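Post-proline cleaving enzyme (Rickettsia typhi, PDB 4HVT) probably acts as a serine-type oligopeptidase that cleaves peptides after proline, as in the prolyl oligopeptidase family. Local coordinates at residues F442-A454 with K461-K473. Numbering follows the deposited sequence.
Sequences FDSENYVLEQKEA and KIPYFLVYKKGIK. With EDO (1,2-ethanediol), chain D.
Val448 and Tyr468, Glu450 and Leu466, Lys452 and Tyr464, and Ala454 and Ile462 are the hydrogen-bonded pairs of an antiparallel beta hairpin, each joined by two backbone bonds; Glu450 N reaches Leu466 O at 2.8 Å, almost straight at 174°. Beyond the Val448-Tyr468 pair, where strand 461-469 ends, Lys470 N bonds to Asn446 O at 2.8 Å.

Two tyrosines lean across to the partner strand. With chi1 65°, Tyr464 holds CG between its backbone N and carbonyl carbon, which brings one ring face against Lys452, whose CB makes a CH-pi contact 3.8 Å from the ring centroid. Tyr468 repeats this with Val448 CB, 3.9 Å from its centroid; a beta-branched valine offers a compact apolar cover. Tyrosine suits both places because its ring packs on the neighbour while its hydroxyl reaches a polar partner: Tyr464 OH donates to a water that also bonds Glu453 O, while Tyr468 OH bonds weakly to Glu450 OE1. Glu450 OE2 forms a long salt bridge with Lys452 NZ, 3.5 Å.

On the other face, Leu449 CD1 meets Val467 CG2 at 3.6 Å, and extended Gln451 lies alongside Phe465; its NE2 donates to Asn369 O and OE1 accepts from Asn396 ND2, so glutamine joins an apolar stem to a two-way polar end.

Strand 447-455 edges the alpha/beta-hydrolase sheet, strand 461-469 pairs onward with 510-514, and helices 536-551 and 498-505 pack against Tyr464 and Val467, respectively.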
ATOM      1  N   PHE A 442     -13.576  20.153  10.262  1.00 24.50           N
ATOM      2  CA  PHE A 442     -14.406  18.937  10.255  1.00 24.37           C
ATOM      3  C   PHE A 442     -14.956  18.752  11.662  1.00 25.05           C
ATOM      4  O   PHE A 442     -14.212  18.515  12.600  1.00 25.77           O
ATOM      5  CB  PHE A 442     -13.684  17.654   9.806  1.00 23.87           C
ATOM      6  CG  PHE A 442     -14.607  16.496   9.605  1.00 23.90           C
ATOM      7  CD1 PHE A 442     -15.431  16.428   8.486  1.00 24.63           C
ATOM      8  CD2 PHE A 442     -14.720  15.512  10.567  1.00 23.54           C
ATOM      9  CE1 PHE A 442     -16.344  15.377   8.321  1.00 25.52           C
ATOM     10  CE2 PHE A 442     -15.594  14.447  10.401  1.00 23.53           C
ATOM     11  CZ  PHE A 442     -16.425  14.378   9.282  1.00 24.72           C
ATOM     12  N   ASP A 443     -16.271  18.884  11.787  1.00 26.35           N
ATOM     13  CA  ASP A 443     -16.957  18.906  13.080  1.00 26.51           C
ATOM     14  C   ASP A 443     -17.280  17.471  13.491  1.00 25.07           C
ATOM     15  O   ASP A 443     -18.390  16.963  13.224  1.00 25.18           O
ATOM     16  CB  ASP A 443     -18.241  19.715  12.937  1.00 28.46           C
ATOM     17  CG  ASP A 443     -18.997  19.833  14.240  1.00 31.34           C
ATOM     18  OD1 ASP A 443     -18.376  19.566  15.306  1.00 31.66           O
ATOM     19  OD2 ASP A 443     -20.208  20.171  14.172  1.00 37.50           O
ATOM     20  N   SER A 444     -16.318  16.843  14.156  1.00 22.78           N
ATOM     21  CA  SER A 444     -16.397  15.434  14.546  1.00 22.68           C
ATOM     22  C   SER A 444     -17.633  15.086  15.419  1.00 23.49           C
ATOM     23  O   SER A 444     -18.161  13.987  15.327  1.00 22.11           O
ATOM     24  CB  SER A 444     -15.082  15.037  15.220  1.00 22.09           C
ATOM     25  OG  SER A 444     -14.003  15.397  14.353  1.00 21.95           O
ATOM     26  N   GLU A 445     -18.094  16.038  16.235  1.00 23.68           N
ATOM     27  CA  GLU A 445     -19.263  15.846  17.090  1.00 25.87           C
ATOM     28  C   GLU A 445     -20.563  15.673  16.323  1.00 25.42           C
ATOM     29  O   GLU A 445     -21.537  15.253  16.918  1.00 26.10           O
ATOM     30  CB  GLU A 445     -19.409  17.008  18.083  1.00 28.53           C
ATOM     31  CG  GLU A 445     -18.407  16.952  19.211  1.00 31.11           C
ATOM     32  CD  GLU A 445     -18.838  17.713  20.450  1.00 34.49           C
ATOM     33  OE1 GLU A 445     -19.963  18.288  20.481  1.00 40.22           O
ATOM     34  OE2 GLU A 445     -18.043  17.749  21.416  1.00 34.83           O
ATOM     35  N   ASN A 446     -20.600  16.018  15.033  1.00 24.54           N
ATOM     36  CA  ASN A 446     -21.811  15.806  14.236  1.00 25.86           C
ATOM     37  C   ASN A 446     -21.873  14.378  13.713  1.00 23.87           C
ATOM     38  O   ASN A 446     -22.845  14.052  13.037  1.00 24.58           O
ATOM     39  CB  ASN A 446     -21.884  16.720  13.008  1.00 28.10           C
ATOM     40  CG  ASN A 446     -22.170  18.131  13.350  1.00 32.95           C
ATOM     41  OD1 ASN A 446     -22.619  18.423  14.453  1.00 36.14           O
ATOM     42  ND2 ASN A 446     -21.946  19.041  12.387  1.00 35.87           N
ATOM     43  N   TYR A 447     -20.824  13.573  13.999  1.00 21.92           N
ATOM     44  CA  TYR A 447     -20.726  12.172  13.505  1.00 20.91           C
ATOM     45  C   TYR A 447     -20.580  11.104  14.599  1.00 19.94           C
ATOM     46  O   TYR A 447     -20.216  11.383  15.746  1.00 20.12           O
ATOM     47  CB  TYR A 447     -19.569  12.098  12.517  1.00 20.32           C
ATOM     48  CG  TYR A 447     -19.731  13.099  11.435  1.00 21.84           C
ATOM     49  CD1 TYR A 447     -20.487  12.805  10.292  1.00 22.81           C
ATOM     50  CD2 TYR A 447     -19.213  14.385  11.570  1.00 22.44           C
ATOM     51  CE1 TYR A 447     -20.707  13.766   9.305  1.00 24.47           C
ATOM     52  CE2 TYR A 447     -19.421  15.354  10.587  1.00 24.03           C
ATOM     53  CZ  TYR A 447     -20.150  15.045   9.455  1.00 25.19           C
ATOM     54  OH  TYR A 447     -20.350  16.035   8.515  1.00 27.13           O
ATOM     55  N   VAL A 448     -20.870   9.867  14.225  1.00 18.99           N
ATOM     56  CA  VAL A 448     -20.717   8.731  15.107  1.00 18.47           C
ATOM     57  C   VAL A 448     -19.807   7.732  14.416  1.00 17.69           C
ATOM     58  O   VAL A 448     -19.962   7.481  13.221  1.00 17.15           O
ATOM     59  CB  VAL A 448     -22.066   8.041  15.391  1.00 19.42           C
ATOM     60  CG1 VAL A 448     -21.845   6.843  16.319  1.00 19.65           C
ATOM     61  CG2 VAL A 448     -23.036   9.016  16.023  1.00 20.58           C
ATOM     62  N   LEU A 449     -18.906   7.172  15.200  1.00 17.09           N
ATOM     63  CA  LEU A 449     -18.023   6.087  14.817  1.00 16.74           C
ATOM     64  C   LEU A 449     -18.342   4.926  15.752  1.00 17.20           C
ATOM     65  O   LEU A 449     -18.120   5.024  16.995  1.00 16.86           O
ATOM     66  CB  LEU A 449     -16.560   6.518  14.962  1.00 16.17           C
ATOM     67  CG  LEU A 449     -15.527   5.381  14.867  1.00 15.89           C
ATOM     68  CD1 LEU A 449     -15.675   4.632  13.535  1.00 16.03           C
ATOM     69  CD2 LEU A 449     -14.117   5.889  15.055  1.00 15.58           C
ATOM     70  N   GLU A 450     -18.854   3.819  15.183  1.00 17.92           N
ATOM     71  CA  GLU A 450     -19.114   2.632  15.976  1.00 19.32           C
ATOM     72  C   GLU A 450     -18.267   1.461  15.494  1.00 18.73           C
ATOM     73  O   GLU A 450     -18.220   1.170  14.292  1.00 19.56           O
ATOM     74  CB  GLU A 450     -20.568   2.218  15.893  1.00 21.90           C
ATOM     75  CG  GLU A 450     -21.552   2.966  16.731  1.00 25.64           C
ATOM     76  CD  GLU A 450     -22.910   2.304  16.600  1.00 29.81           C
ATOM     77  OE1 GLU A 450     -23.802   2.912  15.984  1.00 36.35           O
ATOM     78  OE2 GLU A 450     -23.034   1.126  17.031  1.00 34.02           O
ATOM     79  N   GLN A 451     -17.688   0.741  16.439  1.00 18.07           N
ATOM     80  CA  GLN A 451     -17.025  -0.537  16.121  1.00 17.50           C
ATOM     81  C   GLN A 451     -17.950  -1.658  16.483  1.00 17.80           C
ATOM     82  O   GLN A 451     -18.416  -1.750  17.619  1.00 18.53           O
ATOM     83  CB  GLN A 451     -15.691  -0.655  16.857  1.00 16.54           C
ATOM     84  CG  GLN A 451     -15.008  -1.958  16.572  1.00 16.12           C
ATOM     85  CD  GLN A 451     -13.617  -2.034  17.142  1.00 15.57           C
ATOM     86  OE1 GLN A 451     -13.079  -1.040  17.693  1.00 15.13           O
ATOM     87  NE2 GLN A 451     -13.028  -3.227  17.045  1.00 15.15           N
ATOM     88  N   LYS A 452     -18.345  -2.425  15.488  1.00 18.37           N
ATOM     89  CA  LYS A 452     -19.315  -3.446  15.618  1.00 20.03           C
ATOM     90  C   LYS A 452     -18.754  -4.794  15.137  1.00 20.08           C
ATOM     91  O   LYS A 452     -17.611  -4.872  14.687  1.00 19.16           O
ATOM     92  CB  LYS A 452     -20.553  -3.012  14.797  1.00 21.48           C
ATOM     93  CG  LYS A 452     -21.270  -1.774  15.341  1.00 23.90           C
ATOM     94  CD  LYS A 452     -22.367  -1.286  14.416  1.00 25.72           C
ATOM     95  CE  LYS A 452     -23.623  -2.139  14.515  1.00 27.57           C
ATOM     96  NZ  LYS A 452     -24.550  -1.609  15.546  1.00 28.37           N
ATOM     97  N   GLU A 453     -19.524  -5.857  15.328  1.00 21.63           N
ATOM     98  CA  GLU A 453     -19.191  -7.196  14.800  1.00 21.95           C
ATOM     99  C   GLU A 453     -20.349  -7.897  14.151  1.00 22.01           C
ATOM    100  O   GLU A 453     -21.457  -7.842  14.600  1.00 21.09           O
ATOM    101  CB  GLU A 453     -18.660  -8.103  15.886  1.00 24.78           C
ATOM    102  CG  GLU A 453     -17.404  -7.551  16.566  1.00 27.86           C
ATOM    103  CD  GLU A 453     -16.821  -8.518  17.580  1.00 30.81           C
ATOM    104  OE1 GLU A 453     -17.629  -9.278  18.190  1.00 31.71           O
ATOM    105  OE2 GLU A 453     -15.559  -8.521  17.742  1.00 34.17           O
ATOM    106  N   ALA A 454     -20.071  -8.574  13.055  1.00 19.57           N
ATOM    107  CA  ALA A 454     -21.055  -9.443  12.428  1.00 19.64           C
ATOM    108  C   ALA A 454     -20.692 -10.889  12.786  1.00 19.87           C
ATOM    109  O   ALA A 454     -19.575 -11.161  13.162  1.00 20.02           O
ATOM    110  CB  ALA A 454     -21.016  -9.226  10.933  1.00 19.18           C
ATOM    111  N   LYS A 461     -16.741 -14.007  14.622  1.00 19.89           N
ATOM    112  CA  LYS A 461     -17.017 -12.586  14.619  1.00 19.98           C
ATOM    113  C   LYS A 461     -16.082 -11.768  13.742  1.00 18.82           C
ATOM    114  O   LYS A 461     -14.848 -11.839  13.859  1.00 20.09           O
ATOM    115  CB  LYS A 461     -17.009 -12.014  16.037  1.00 21.15           C
ATOM    116  CG  LYS A 461     -17.794 -12.770  17.101  1.00 23.35           C
ATOM    117  CD  LYS A 461     -19.257 -12.906  16.795  1.00 24.45           C
ATOM    118  CE  LYS A 461     -19.941 -13.578  17.992  1.00 26.70           C
ATOM    119  NZ  LYS A 461     -21.324 -13.991  17.712  1.00 28.75           N
ATOM    120  N   ILE A 462     -16.686 -10.911  12.922  1.00 17.57           N
ATOM    121  CA  ILE A 462     -15.988 -10.123  11.940  1.00 16.38           C
ATOM    122  C   ILE A 462     -16.190  -8.676  12.337  1.00 15.94           C
ATOM    123  O   ILE A 462     -17.311  -8.202  12.357  1.00 16.70           O
ATOM    124  CB  ILE A 462     -16.614 -10.334  10.512  1.00 15.89           C
ATOM    125  CG1 ILE A 462     -16.682 -11.833  10.155  1.00 16.24           C
ATOM    126  CG2 ILE A 462     -15.863  -9.551   9.445  1.00 15.10           C
ATOM    127  CD1 ILE A 462     -15.396 -12.625  10.256  1.00 15.99           C
ATOM    128  N   PRO A 463     -15.099  -7.967  12.630  1.00 15.35           N
ATOM    129  CA  PRO A 463     -15.230  -6.563  12.968  1.00 15.13           C
ATOM    130  C   PRO A 463     -15.658  -5.748  11.774  1.00 14.94           C
ATOM    131  O   PRO A 463     -15.294  -6.048  10.630  1.00 14.15           O
ATOM    132  CB  PRO A 463     -13.806  -6.131  13.326  1.00 14.90           C
ATOM    133  CG  PRO A 463     -13.051  -7.373  13.567  1.00 14.73           C
ATOM    134  CD  PRO A 463     -13.707  -8.422  12.693  1.00 15.02           C
ATOM    135  N   TYR A 464     -16.406  -4.697  12.046  1.00 15.11           N
ATOM    136  CA  TYR A 464     -16.588  -3.654  11.086  1.00 15.28           C
ATOM    137  C   TYR A 464     -16.775  -2.295  11.777  1.00 15.41           C
ATOM    138  O   TYR A 464     -17.195  -2.219  12.937  1.00 16.29           O
ATOM    139  CB  TYR A 464     -17.746  -3.933  10.115  1.00 15.78           C
ATOM    140  CG  TYR A 464     -19.158  -3.989  10.664  1.00 16.84           C
ATOM    141  CD1 TYR A 464     -19.681  -5.179  11.202  1.00 17.84           C
ATOM    142  CD2 TYR A 464     -19.984  -2.905  10.584  1.00 17.48           C
ATOM    143  CE1 TYR A 464     -21.000  -5.276  11.660  1.00 18.84           C
ATOM    144  CE2 TYR A 464     -21.294  -2.992  11.026  1.00 18.65           C
ATOM    145  CZ  TYR A 464     -21.813  -4.177  11.551  1.00 18.89           C
ATOM    146  OH  TYR A 464     -23.141  -4.158  12.025  1.00 21.14           O
ATOM    147  N   PHE A 465     -16.416  -1.262  11.037  1.00 15.36           N
ATOM    148  CA  PHE A 465     -16.474   0.133  11.433  1.00 15.49           C
ATOM    149  C   PHE A 465     -17.563   0.871  10.667  1.00 16.00           C
ATOM    150  O   PHE A 465     -17.612   0.867   9.410  1.00 15.91           O
ATOM    151  CB  PHE A 465     -15.120   0.781  11.281  1.00 15.05           C
ATOM    152  CG  PHE A 465     -14.120   0.224  12.231  1.00 15.37           C
ATOM    153  CD1 PHE A 465     -13.967   0.753  13.495  1.00 15.70           C
ATOM    154  CD2 PHE A 465     -13.369  -0.878  11.883  1.00 14.99           C
ATOM    155  CE1 PHE A 465     -13.044   0.203  14.401  1.00 15.42           C
ATOM    156  CE2 PHE A 465     -12.498  -1.461  12.752  1.00 15.33           C
ATOM    157  CZ  PHE A 465     -12.272  -0.897  14.018  1.00 15.33           C
ATOM    158  N   LEU A 466     -18.463   1.468  11.440  1.00 16.31           N
ATOM    159  CA  LEU A 466     -19.618   2.122  10.912  1.00 16.54           C
ATOM    160  C   LEU A 466     -19.521   3.625  11.255  1.00 16.64           C
ATOM    161  O   LEU A 466     -19.342   3.974  12.434  1.00 16.37           O
ATOM    162  CB  LEU A 466     -20.840   1.530  11.594  1.00 17.40           C
ATOM    163  CG  LEU A 466     -22.157   2.224  11.333  1.00 17.94           C
ATOM    164  CD1 LEU A 466     -22.638   2.159   9.887  1.00 18.21           C
ATOM    165  CD2 LEU A 466     -23.221   1.629  12.268  1.00 18.38           C
ATOM    166  N   VAL A 467     -19.617   4.501  10.247  1.00 16.58           N
ATOM    167  CA  VAL A 467     -19.557   5.958  10.436  1.00 17.00           C
ATOM    168  C   VAL A 467     -20.795   6.585   9.782  1.00 17.82           C
ATOM    169  O   VAL A 467     -21.148   6.269   8.629  1.00 17.88           O
ATOM    170  CB  VAL A 467     -18.307   6.579   9.790  1.00 16.57           C
ATOM    171  CG1 VAL A 467     -18.327   8.113   9.845  1.00 17.35           C
ATOM    172  CG2 VAL A 467     -17.080   6.080  10.512  1.00 16.20           C
ATOM    173  N   TYR A 468     -21.476   7.457  10.518  1.00 18.56           N
ATOM    174  CA  TYR A 468     -22.676   8.098  10.000  1.00 20.28           C
ATOM    175  C   TYR A 468     -22.840   9.481  10.610  1.00 21.08           C
ATOM    176  O   TYR A 468     -22.165   9.869  11.598  1.00 20.86           O
ATOM    177  CB  TYR A 468     -23.960   7.249  10.212  1.00 21.26           C
ATOM    178  CG  TYR A 468     -24.293   6.893  11.639  1.00 22.49           C
ATOM    179  CD1 TYR A 468     -23.828   5.709  12.229  1.00 22.81           C
ATOM    180  CD2 TYR A 468     -25.115   7.718  12.390  1.00 23.38           C
ATOM    181  CE1 TYR A 468     -24.182   5.388  13.545  1.00 24.29           C
ATOM    182  CE2 TYR A 468     -25.451   7.396  13.684  1.00 25.03           C
ATOM    183  CZ  TYR A 468     -24.998   6.220  14.244  1.00 25.63           C
ATOM    184  OH  TYR A 468     -25.331   5.978  15.571  1.00 28.57           O
ATOM    185  N   LYS A 469     -23.714  10.243   9.986  1.00 22.42           N
ATOM    186  CA  LYS A 469     -24.004  11.599  10.497  1.00 23.28           C
ATOM    187  C   LYS A 469     -25.099  11.547  11.573  1.00 23.76           C
ATOM    188  O   LYS A 469     -26.099  10.875  11.408  1.00 22.76           O
ATOM    189  CB  LYS A 469     -24.405  12.482   9.319  1.00 25.33           C
ATOM    190  CG  LYS A 469     -24.335  13.974   9.605  1.00 27.16           C
ATOM    191  CD  LYS A 469     -24.791  14.768   8.384  1.00 29.93           C
ATOM    192  CE  LYS A 469     -24.726  16.279   8.593  1.00 31.94           C
ATOM    193  NZ  LYS A 469     -24.664  17.022   7.293  1.00 32.30           N
ATOM    194  N   LYS A 470     -24.923  12.241  12.694  1.00 23.83           N
ATOM    195  CA  LYS A 470     -25.950  12.220  13.730  1.00 25.40           C
ATOM    196  C   LYS A 470     -27.263  12.748  13.167  1.00 26.14           C
ATOM    197  O   LYS A 470     -27.302  13.713  12.376  1.00 26.69           O
ATOM    198  CB  LYS A 470     -25.537  13.032  14.936  1.00 25.77           C
ATOM    199  CG  LYS A 470     -24.533  12.329  15.820  1.00 26.03           C
ATOM    200  CD  LYS A 470     -24.084  13.180  16.975  1.00 25.88           C
ATOM    201  CE  LYS A 470     -22.867  12.581  17.654  1.00 25.99           C
ATOM    202  NZ  LYS A 470     -22.542  13.351  18.880  1.00 26.14           N
ATOM    203  N   GLY A 471     -28.339  12.065  13.527  1.00 26.85           N
ATOM    204  CA  GLY A 471     -29.660  12.481  13.091  1.00 27.08           C
ATOM    205  C   GLY A 471     -30.249  11.642  11.994  1.00 27.09           C
ATOM    206  O   GLY A 471     -31.429  11.776  11.713  1.00 28.32           O
ATOM    207  N   ILE A 472     -29.482  10.754  11.358  1.00 26.26           N
ATOM    208  CA  ILE A 472     -30.108   9.905  10.341  1.00 25.99           C
ATOM    209  C   ILE A 472     -31.105   8.918  10.969  1.00 26.39           C
ATOM    210  O   ILE A 472     -31.008   8.576  12.130  1.00 26.50           O
ATOM    211  CB  ILE A 472     -29.084   9.156   9.447  1.00 24.98           C
ATOM    212  CG1 ILE A 472     -28.277   8.149  10.251  1.00 24.52           C
ATOM    213  CG2 ILE A 472     -28.187  10.151   8.737  1.00 24.94           C
ATOM    214  CD1 ILE A 472     -27.674   7.109   9.346  1.00 23.77           C
ATOM    215  N   LYS A 473     -32.074   8.470  10.200  1.00 26.93           N
ATOM    216  CA  LYS A 473     -32.975   7.447  10.680  1.00 28.21           C
ATOM    217  C   LYS A 473     -32.547   6.071  10.214  1.00 27.70           C
ATOM    218  O   LYS A 473     -31.998   5.955   9.100  1.00 27.40           O
ATOM    219  CB  LYS A 473     -34.367   7.747  10.151  1.00 31.13           C
ATOM    220  CG  LYS A 473     -34.836   9.085  10.699  1.00 33.23           C
ATOM    221  CD  LYS A 473     -36.304   9.269  10.610  1.00 36.56           C
ATOM    222  CE  LYS A 473     -36.759   9.533   9.180  1.00 38.64           C
ATOM    223  NZ  LYS A 473     -38.116  10.116   9.277  1.00 40.43           N
TER
HETATM  224  C1  EDO D 803     -12.926 -10.882  16.757  1.00 35.63           C
HETATM  225  O1  EDO D 803     -12.977 -11.452  18.078  1.00 37.07           O
HETATM  226  C2  EDO D 803     -12.319 -11.879  15.794  1.00 33.98           C
HETATM  227  O2  EDO D 803     -13.162 -13.018  15.674  1.00 32.53           O
HETATM  228  O   HOH W   1     -23.684  -6.037  13.896  1.00 38.59           O